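Local coordinates for protein DNA polymerase (Bacillus phage phi29, PDB 2PY5) that replicates the viral DNA from a protein primer, displacing the non-template strand with high processivity, and proofreads through a 3'-5' exonuclease, at residues K135-T140 against A174-I179. The protein carries 2 engineered substitutions. Residues are numbered along the deposited sequence; the frame is centred on the assembly and turned at random.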
loop_
_atom_site.group_PDB
_atom_site.type_symbol
_atom_site.label_atom_id
_atom_site.label_comp_id
_atom_site.label_asym_id
_atom_site.label_seq_id
_atom_site.Cartn_x
_atom_site.Cartn_y
_atom_site.Cartn_z
ATOM N N LYS F 135 14.220 -10.184 -6.386
ATOM C CA LYS F 135 14.375 -9.758 -7.774
ATOM C C LYS F 135 14.871 -8.316 -7.873
ATOM O O LYS F 135 15.890 -8.037 -8.502
ATOM C CB LYS F 135 13.037 -9.893 -8.506
ATOM N N ASP F 136 14.141 -7.413 -7.222
ATOM C CA ASP F 136 14.399 -5.971 -7.337
ATOM C C ASP F 136 15.676 -5.541 -6.615
ATOM O O ASP F 136 16.362 -4.604 -7.055
ATOM C CB ASP F 136 13.210 -5.174 -6.786
ATOM C CG ASP F 136 11.948 -5.343 -7.609
ATOM O OD1 ASP F 136 12.033 -5.740 -8.799
ATOM O OD2 ASP F 136 10.861 -5.066 -7.055
ATOM N N PHE F 137 16.003 -6.229 -5.523
ATOM C CA PHE F 137 17.198 -5.915 -4.734
ATOM C C PHE F 137 18.426 -6.687 -5.221
ATOM O O PHE F 137 19.509 -6.540 -4.653
ATOM C CB PHE F 137 16.972 -6.196 -3.240
ATOM C CG PHE F 137 16.170 -5.133 -2.515
ATOM C CD1 PHE F 137 14.882 -4.805 -2.920
ATOM C CD2 PHE F 137 16.699 -4.492 -1.396
ATOM C CE1 PHE F 137 14.146 -3.819 -2.242
ATOM C CE2 PHE F 137 15.963 -3.517 -0.712
ATOM C CZ PHE F 137 14.693 -3.190 -1.134
ATOM N N LYS F 138 18.258 -7.486 -6.281
ATOM C CA LYS F 138 19.345 -8.261 -6.903
ATOM C C LYS F 138 19.997 -9.230 -5.916
ATOM O O LYS F 138 21.223 -9.292 -5.813
ATOM C CB LYS F 138 20.399 -7.344 -7.538
ATOM C CG LYS F 138 19.826 -6.232 -8.381
ATOM C CD LYS F 138 18.982 -6.742 -9.545
ATOM C CE LYS F 138 19.819 -7.407 -10.617
ATOM N NZ LYS F 138 19.098 -7.449 -11.927
ATOM N N LEU F 139 19.150 -9.990 -5.223
ATOM C CA LEU F 139 19.566 -10.954 -4.198
ATOM C C LEU F 139 19.291 -12.369 -4.710
ATOM O O LEU F 139 18.377 -12.572 -5.511
ATOM C CB LEU F 139 18.790 -10.707 -2.894
ATOM C CG LEU F 139 18.823 -9.284 -2.319
ATOM C CD1 LEU F 139 17.951 -9.200 -1.079
ATOM C CD2 LEU F 139 20.259 -8.875 -2.016
ATOM N N THR F 140 20.076 -13.342 -4.249
ATOM C CA THR F 140 19.918 -14.728 -4.693
ATOM C C THR F 140 18.591 -15.299 -4.213
ATOM O O THR F 140 18.237 -15.152 -3.050
ATOM C CB THR F 140 21.062 -15.623 -4.180
ATOM O OG1 THR F 140 22.315 -15.102 -4.634
ATOM C CG2 THR F 140 20.901 -17.050 -4.693
ATOM N N ALA F 174 17.092 -10.933 5.426
ATOM C CA ALA F 174 18.298 -10.449 6.120
ATOM C C ALA F 174 19.128 -9.518 5.248
ATOM O O ALA F 174 19.583 -8.472 5.707
ATOM C CB ALA F 174 19.167 -11.618 6.597
ATOM N N GLU F 175 19.362 -9.908 3.996
ATOM C CA GLU F 175 20.180 -9.105 3.085
ATOM C C GLU F 175 19.518 -7.758 2.786
ATOM O O GLU F 175 20.181 -6.720 2.763
ATOM C CB GLU F 175 20.457 -9.869 1.791
ATOM C CG GLU F 175 21.410 -11.077 1.992
ATOM C CD GLU F 175 21.607 -11.929 0.743
ATOM O OE1 GLU F 175 20.805 -11.812 -0.208
ATOM O OE2 GLU F 175 22.579 -12.716 0.711
ATOM N N ALA F 176 18.215 -7.791 2.532
ATOM C CA ALA F 176 17.479 -6.576 2.180
ATOM C C ALA F 176 17.401 -5.625 3.374
ATOM O O ALA F 176 17.626 -4.427 3.218
ATOM C CB ALA F 176 16.076 -6.906 1.656
ATOM N N LEU F 177 17.095 -6.160 4.556
ATOM C CA LEU F 177 17.029 -5.312 5.747
ATOM C C LEU F 177 18.381 -4.707 6.096
ATOM O O LEU F 177 18.453 -3.542 6.475
ATOM C CB LEU F 177 16.494 -6.066 6.947
ATOM C CG LEU F 177 15.015 -6.395 6.907
ATOM C CD1 LEU F 177 14.670 -7.276 8.080
ATOM C CD2 LEU F 177 14.181 -5.104 6.943
ATOM N N LEU F 178 19.452 -5.479 5.954
ATOM C CA LEU F 178 20.775 -4.935 6.257
ATOM C C LEU F 178 21.120 -3.748 5.336
ATOM O O LEU F 178 21.621 -2.707 5.796
ATOM C CB LEU F 178 21.850 -6.025 6.187
ATOM C CG LEU F 178 23.241 -5.549 6.619
ATOM C CD1 LEU F 178 23.207 -5.022 8.032
ATOM C CD2 LEU F 178 24.238 -6.664 6.483
ATOM N N ILE F 179 20.854 -3.886 4.035
ATOM C CA ILE F 179 21.061 -2.790 3.104
ATOM C C ILE F 179 20.240 -1.559 3.516
ATOM O O ILE F 179 20.760 -0.456 3.529
ATOM C CB ILE F 179 20.727 -3.204 1.645
ATOM C CG1 ILE F 179 21.714 -4.271 1.148
ATOM C CG2 ILE F 179 20.758 -2.020 0.732
ATOM C CD1 ILE F 179 21.169 -5.104 -0.011
HETATM O O HOH W 1 19.752 -14.344 -0.942
HETATM O O HOH W 2 22.188 -12.342 -2.664
#
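F137 meets A176 obliquely, CD2 lying 3.9 Å from A176 CB; L126 touches both residues, and A377 and Q380 of helix 376-387 also touch the F137 side chain. K138, with positive phi (59°), ends helix 130-136 in a Schellman motif and turns the chain so that L139 also faces helix 160-182. The leucine forks over the helix surface: CD1 sits 4.0 Å from A176 CB, while CD2 lies 4.4 Å from I179 CD1, and both methyls rest on E175 CB. E175 is stretched out past CG (chi2 175°) and runs alongside L139 in the reverse sense, which brings OE1 within 3.5 Å of L139 CD2 and toward the T140 backbone, linked to it through water. Two waters span the remaining gap: one donates to T140 O and E175 OE1, the other accepts from T140 N at 2.8 Å and donates to the same OE1. That oxygen thus receives two water bonds beside an apolar side chain, and T140 O is also bonded to N168 ND2. The arrangement is a Schellman-capped helix end packed by small apolar contacts and a water-bridged carboxylate against a long helix of the 3'-5' exonuclease region, next to helix 376-387 of the polymerization region.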